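Local coordinates for extracellular solute-binding protein, family 1 (Bifidobacterium longum subsp. infantis, PDB 6FTH) that probably binds human milk oligosaccharides outside the cell and delivers them to an ABC transporter for uptake by the bacterium, at residues A[41-44]-A[48-51]; A[368-373]-A[417-422]; A[375-380]-A[401-406]. All coordinates share one frame; numbering follows the deposited sequence.

Interaction 1 of 3, residues A[41-44]-A[48-51]; sequences DKIA and WAKD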
# COMPACT_ATOMS: atom_id res chain seq x y z
N ASP A 41 -13.03 -17.60 -4.71
CA ASP A 41 -14.10 -18.34 -5.37
C ASP A 41 -14.99 -17.36 -6.12
O ASP A 41 -14.88 -16.13 -5.99
CB ASP A 41 -14.94 -19.09 -4.32
CG ASP A 41 -15.70 -20.29 -4.90
OD1 ASP A 41 -15.79 -20.44 -6.14
OD2 ASP A 41 -16.21 -21.09 -4.08
N LYS A 42 -15.84 -17.91 -6.97
CA LYS A 42 -16.86 -17.10 -7.62
C LYS A 42 -17.83 -16.57 -6.56
O LYS A 42 -18.16 -17.28 -5.61
CB LYS A 42 -17.59 -17.99 -8.63
CG LYS A 42 -18.26 -17.26 -9.77
CD LYS A 42 -19.41 -16.45 -9.22
CE LYS A 42 -20.37 -15.99 -10.24
NZ LYS A 42 -21.11 -14.85 -9.70
N ILE A 43 -18.27 -15.32 -6.72
CA ILE A 43 -19.15 -14.71 -5.72
C ILE A 43 -20.46 -15.48 -5.58
O ILE A 43 -20.99 -15.62 -4.47
CB ILE A 43 -19.41 -13.23 -6.06
CG1 ILE A 43 -18.12 -12.44 -5.99
CG2 ILE A 43 -20.42 -12.62 -5.06
CD1 ILE A 43 -18.30 -10.95 -6.34
N ALA A 44 -21.02 -15.94 -6.70
CA ALA A 44 -22.26 -16.71 -6.65
C ALA A 44 -22.13 -17.94 -5.75
O ALA A 44 -23.13 -18.41 -5.21
CB ALA A 44 -22.70 -17.13 -8.05
N TRP A 48 -22.66 -15.73 1.94
CA TRP A 48 -22.98 -14.36 2.34
C TRP A 48 -23.53 -13.56 1.18
O TRP A 48 -24.36 -12.66 1.39
CB TRP A 48 -21.76 -13.67 2.97
CG TRP A 48 -20.61 -13.43 2.02
CD1 TRP A 48 -19.49 -14.19 1.92
CD2 TRP A 48 -20.47 -12.38 1.06
NE1 TRP A 48 -18.66 -13.69 0.94
CE2 TRP A 48 -19.24 -12.57 0.41
CE3 TRP A 48 -21.26 -11.28 0.69
CZ2 TRP A 48 -18.79 -11.72 -0.61
CZ3 TRP A 48 -20.81 -10.44 -0.31
CH2 TRP A 48 -19.59 -10.67 -0.96
N ALA A 49 -23.08 -13.85 -0.05
CA ALA A 49 -23.56 -13.10 -1.20
C ALA A 49 -25.01 -13.47 -1.54
O ALA A 49 -25.77 -12.62 -2.02
CB ALA A 49 -22.66 -13.33 -2.40
N LYS A 50 -25.38 -14.73 -1.31
CA LYS A 50 -26.78 -15.13 -1.45
C LYS A 50 -27.64 -14.48 -0.37
O LYS A 50 -28.73 -13.96 -0.66
CB LYS A 50 -26.87 -16.66 -1.37
CG LYS A 50 -26.36 -17.37 -2.60
CD LYS A 50 -26.89 -18.80 -2.68
CE LYS A 50 -26.45 -19.51 -3.96
NZ LYS A 50 -26.62 -18.69 -5.20
N ASP A 51 -27.14 -14.47 0.87
CA ASP A 51 -27.82 -13.77 1.96
C ASP A 51 -27.99 -12.29 1.62
O ASP A 51 -29.05 -11.71 1.86
CB ASP A 51 -27.02 -13.89 3.26
CG ASP A 51 -26.98 -15.31 3.81
OD1 ASP A 51 -27.69 -16.19 3.28
OD2 ASP A 51 -26.22 -15.54 4.78
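I43 and A49 meet through a pair of methyl groups: CG2 of I43 lies 3.5 Å from CB of A49. That branch stands anti to the isoleucine's own backbone N (CG1 has chi1 -63°), which leaves CG2 beside the carbonyl carbon and on the side where the helix passes. The same alanine methyl also rests 3.5 Å from the backbone O of I43, so one small side chain fills the angle between the isoleucine's branch and its main chain. The A49 methyl also lies over one face of the W48 indole, near its rim. W62 of strand 59-66 touches both I43 and A49, and I43 also packs on V34 of strand 29-36.

The two segments belong to a beta-alpha-beta crossover: strand 29-36, helix 47-56 and the parallel neighbouring strand 59-66 of the mixed sheet. Residues 41-44 form the loop into that helix, with a 3-10 turn beginning at I43.

Polar contact is thin and lies on the outer side. The chain of K50, bent at its last torsion (chi4 -46°), brings NZ to the backbone O of A44 in a weak hydrogen bond of 3.5 Å. Within the loop, K42 N donates to OD1 of D41 at 2.7 Å, meeting the carboxylate on its anti side and well out of its plane, while N45 ND2 gives that same oxygen a second donor. The indole NE1 of W48 is bonded to the backbone O of P403.

Interaction 2 of 3, residues A[368-373]-A[417-422]; sequences QQFLGS and VTIKGD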
# COMPACT_ATOMS: atom_id res chain seq x y z
N GLN A 368 -18.18 -10.69 6.73
CA GLN A 368 -18.26 -11.86 5.86
C GLN A 368 -17.54 -11.63 4.52
O GLN A 368 -16.93 -12.55 3.99
CB GLN A 368 -19.71 -12.29 5.66
CG GLN A 368 -20.33 -12.89 6.91
CD GLN A 368 -21.70 -13.45 6.63
OE1 GLN A 368 -21.85 -14.66 6.40
NE2 GLN A 368 -22.71 -12.58 6.61
N GLN A 369 -17.57 -10.42 3.98
CA GLN A 369 -16.74 -10.19 2.79
C GLN A 369 -15.27 -10.39 3.11
O GLN A 369 -14.51 -10.93 2.31
CB GLN A 369 -16.91 -8.78 2.26
CG GLN A 369 -18.21 -8.41 1.65
CD GLN A 369 -18.20 -6.95 1.31
OE1 GLN A 369 -17.53 -6.54 0.35
NE2 GLN A 369 -18.82 -6.13 2.15
N PHE A 370 -14.83 -9.86 4.25
CA PHE A 370 -13.41 -9.82 4.55
C PHE A 370 -12.89 -11.21 4.91
O PHE A 370 -11.79 -11.58 4.50
CB PHE A 370 -13.18 -8.79 5.67
CG PHE A 370 -11.74 -8.55 6.04
CD1 PHE A 370 -10.82 -8.11 5.10
CD2 PHE A 370 -11.32 -8.74 7.34
CE1 PHE A 370 -9.49 -7.91 5.45
CE2 PHE A 370 -9.99 -8.52 7.71
CZ PHE A 370 -9.08 -8.11 6.76
N LEU A 371 -13.68 -11.98 5.68
CA LEU A 371 -13.26 -13.26 6.24
C LEU A 371 -14.04 -14.45 5.69
O LEU A 371 -13.76 -15.59 6.11
CB LEU A 371 -13.42 -13.23 7.77
CG LEU A 371 -12.64 -12.11 8.47
CD1 LEU A 371 -12.95 -12.07 9.96
CD2 LEU A 371 -11.16 -12.26 8.23
N GLY A 372 -15.01 -14.23 4.82
CA GLY A 372 -15.86 -15.29 4.30
C GLY A 372 -17.12 -15.49 5.13
O GLY A 372 -17.30 -14.92 6.21
N SER A 373 -18.01 -16.33 4.61
CA SER A 373 -19.32 -16.52 5.22
C SER A 373 -19.20 -17.08 6.63
O SER A 373 -18.33 -17.90 6.94
CB SER A 373 -20.11 -17.51 4.36
OG SER A 373 -20.22 -17.06 3.02
N VAL A 417 -15.03 -4.01 16.79
CA VAL A 417 -15.00 -5.41 16.41
C VAL A 417 -13.63 -5.98 16.73
O VAL A 417 -12.61 -5.33 16.46
CB VAL A 417 -15.30 -5.54 14.90
CG1 VAL A 417 -14.91 -6.95 14.36
CG2 VAL A 417 -16.76 -5.24 14.65
N THR A 418 -13.61 -7.18 17.30
CA THR A 418 -12.38 -7.92 17.56
C THR A 418 -12.40 -9.18 16.71
O THR A 418 -13.42 -9.89 16.66
CB THR A 418 -12.26 -8.30 19.03
OG1 THR A 418 -12.12 -7.09 19.79
CG2 THR A 418 -11.04 -9.19 19.25
N ILE A 419 -11.28 -9.45 16.04
CA ILE A 419 -11.13 -10.65 15.23
C ILE A 419 -9.96 -11.42 15.79
O ILE A 419 -8.86 -10.88 15.94
CB ILE A 419 -10.86 -10.30 13.76
CG1 ILE A 419 -12.03 -9.50 13.18
CG2 ILE A 419 -10.61 -11.60 12.95
CD1 ILE A 419 -11.76 -8.88 11.80
N LYS A 420 -10.21 -12.68 16.10
CA LYS A 420 -9.16 -13.61 16.45
C LYS A 420 -8.86 -14.48 15.24
O LYS A 420 -9.79 -15.04 14.64
CB LYS A 420 -9.61 -14.47 17.63
CG LYS A 420 -8.65 -15.57 17.98
CD LYS A 420 -9.24 -16.33 19.16
CE LYS A 420 -8.52 -17.58 19.55
NZ LYS A 420 -9.33 -18.18 20.68
N GLY A 421 -7.60 -14.54 14.85
CA GLY A 421 -7.18 -15.41 13.78
C GLY A 421 -7.05 -14.79 12.41
O GLY A 421 -7.01 -15.52 11.42
N ASP A 422 -7.03 -13.46 12.30
CA ASP A 422 -6.64 -12.78 11.06
C ASP A 422 -5.13 -12.71 11.15
O ASP A 422 -4.55 -11.75 11.68
CB ASP A 422 -7.24 -11.39 10.93
CG ASP A 422 -6.68 -10.64 9.76
OD1 ASP A 422 -5.93 -11.24 8.95
OD2 ASP A 422 -7.04 -9.45 9.60
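L371 and I419 reach toward each other tip to tip, and the apolar part of the contact rests on this pair. CD1 of L371 faces both methyls of the isoleucine, 3.8 Å from CG2 and 3.9 Å from CD1. The leucine leaves the last turn of its helix with CG anti to the carbonyl carbon (chi1 -58°) and continues extended, which carries CD1 out to the strand. F370 adds a looser apolar touch, its CE2 4.5 Å from CD1 of I419, near the plane of the ring.

The other contact sets a carboxylate against an aromatic edge. OD2 of D422 approaches CE2 of F370 at 3.6 Å and CZ at 3.7 Å, close to the ring plane, with the carboxylate turned 77° from the ring. An oxygen placed there faces the slightly positive C-H rim of the phenyl. Both carboxylate oxygens are engaged elsewhere as well: OD2 is bonded to the hydroxyl of Y148, and OD1 caps the helix starting at 423 by taking the N-H of G425, so D422 is held in place as an N-cap.

Helix 363-371 ends here, G372 leaving helical angles with a positive phi, and its last side chains pack on I419 of edge strand 418-420 and on D422, at the start of helix 423-432; L371 also touches V388 of central strand 385-388, while F370 meets F409 and the loop residues R144 and Y148.

Interaction 3 of 3, residues A[375-380]-A[401-406]; sequences GNLVTD and LFPGLA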
# COMPACT_ATOMS: atom_id res chain seq x y z
N GLY A 375 -19.76 -19.45 9.59
CA GLY A 375 -19.85 -20.90 9.59
C GLY A 375 -18.95 -21.60 8.61
O GLY A 375 -18.84 -22.83 8.65
N ASN A 376 -18.31 -20.87 7.70
CA ASN A 376 -17.35 -21.47 6.79
C ASN A 376 -15.97 -21.32 7.42
O ASN A 376 -15.47 -22.26 8.04
CB ASN A 376 -17.48 -20.83 5.40
CG ASN A 376 -16.58 -21.47 4.37
OD1 ASN A 376 -15.56 -22.06 4.70
ND2 ASN A 376 -16.95 -21.32 3.10
N LEU A 377 -15.37 -20.13 7.32
CA LEU A 377 -14.07 -19.86 7.94
C LEU A 377 -14.17 -19.08 9.23
O LEU A 377 -13.18 -19.02 9.96
CB LEU A 377 -13.18 -19.03 7.01
CG LEU A 377 -12.96 -19.55 5.60
CD1 LEU A 377 -11.99 -18.61 4.88
CD2 LEU A 377 -12.40 -20.96 5.67
N VAL A 378 -15.30 -18.44 9.52
CA VAL A 378 -15.36 -17.50 10.62
C VAL A 378 -16.61 -17.78 11.45
O VAL A 378 -17.68 -18.08 10.90
CB VAL A 378 -15.33 -16.03 10.12
CG1 VAL A 378 -16.48 -15.76 9.19
CG2 VAL A 378 -15.35 -15.04 11.29
N THR A 379 -16.45 -17.73 12.76
CA THR A 379 -17.53 -17.92 13.71
C THR A 379 -17.91 -16.57 14.32
O THR A 379 -17.03 -15.81 14.75
CB THR A 379 -17.08 -18.88 14.81
OG1 THR A 379 -16.85 -20.18 14.23
CG2 THR A 379 -18.14 -19.02 15.89
N ASP A 380 -19.20 -16.28 14.34
CA ASP A 380 -19.74 -15.12 15.05
C ASP A 380 -19.92 -15.52 16.51
O ASP A 380 -20.82 -16.29 16.84
CB ASP A 380 -21.06 -14.70 14.42
CG ASP A 380 -21.68 -13.49 15.10
OD1 ASP A 380 -21.15 -13.01 16.11
OD2 ASP A 380 -22.71 -13.00 14.60
N LEU A 401 -10.04 -20.80 -3.65
CA LEU A 401 -11.47 -20.86 -3.40
C LEU A 401 -11.84 -20.04 -2.17
O LEU A 401 -12.73 -20.41 -1.40
CB LEU A 401 -11.95 -22.30 -3.25
CG LEU A 401 -11.86 -23.14 -4.53
CD1 LEU A 401 -12.05 -24.62 -4.19
CD2 LEU A 401 -12.88 -22.66 -5.53
N PHE A 402 -11.17 -18.90 -1.97
CA PHE A 402 -11.48 -18.10 -0.79
C PHE A 402 -12.94 -17.65 -0.87
O PHE A 402 -13.35 -17.08 -1.88
CB PHE A 402 -10.57 -16.89 -0.65
CG PHE A 402 -10.70 -16.24 0.70
CD1 PHE A 402 -10.16 -16.85 1.83
CD2 PHE A 402 -11.38 -15.05 0.85
CE1 PHE A 402 -10.29 -16.27 3.08
CE2 PHE A 402 -11.52 -14.47 2.12
CZ PHE A 402 -10.97 -15.09 3.23
N PRO A 403 -13.76 -17.88 0.20
CA PRO A 403 -15.20 -17.58 0.13
C PRO A 403 -15.54 -16.16 0.55
O PRO A 403 -16.58 -15.91 1.19
CB PRO A 403 -15.79 -18.60 1.09
CG PRO A 403 -14.75 -18.65 2.19
CD PRO A 403 -13.42 -18.59 1.45
N GLY A 404 -14.72 -15.23 0.12
CA GLY A 404 -14.99 -13.82 0.32
C GLY A 404 -14.14 -12.99 -0.61
O GLY A 404 -13.46 -13.51 -1.49
N LEU A 405 -14.20 -11.68 -0.41
CA LEU A 405 -13.42 -10.76 -1.20
C LEU A 405 -12.10 -10.38 -0.54
O LEU A 405 -11.23 -9.81 -1.21
CB LEU A 405 -14.24 -9.49 -1.46
CG LEU A 405 -15.64 -9.73 -2.08
CD1 LEU A 405 -16.36 -8.44 -2.35
CD2 LEU A 405 -15.53 -10.53 -3.37
N ALA A 406 -11.94 -10.68 0.74
CA ALA A 406 -10.69 -10.45 1.51
C ALA A 406 -10.37 -8.95 1.50
O ALA A 406 -11.29 -8.12 1.61
CB ALA A 406 -9.60 -11.37 1.05
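With CG anti to the carbonyl carbon (chi1 -54°) and an extended second torsion, L377 carries CD1 to F402 and P403, whereas N376 swings CG anti to its backbone N (chi1 -176°) and lays its amide beside the proline ring. The leucine methyl comes 3.4 Å from CE1 of F402, approaching the phenyl ring obliquely, and 3.7 Å from CD of P403. That same CD stands over one face of the phenyl, toward its rim, so the next residue in the chain lies over part of one face while L377 closes in beside both. On the asparagine side, ND2 lies 3.6 Å from CB and 3.6 Å from CG of P403: a packing contact of the amide on the pyrrolidine.

Helix 390-398 packs around the cluster, Y393 meeting F402 edge-to-face and also touching L377, with A396 on P403 and M397 on F402. This is van der Waals packing, mostly apolar, of an irregular loop, 401-406, against the turn that leads into the beta-hairpin of strands 378-382 and 385-388, in the lobe of the two-lobed solute-binding protein fold that also holds the N-terminal sheet.

Overall arrangement
From the N terminus, interaction 1 comes first and closes a very short loop, fastening the approach to helix 47-56 onto that helix beside the N-terminal sheet. Interaction 2 then closes the span from the end of helix 363-371 to strand 418-420, and interaction 3 lies wholly within that span, joining the entry to strand 378-382 with loop 401-406; none cross. Backbone bonds from Q369 O to L405 N and A406 N link the two. Interaction 1 is docked on both: W48 N binds S373 OG of interaction 2, while D41 N bonds F402 O of interaction 3. Together they tie the early sheet to the small late one.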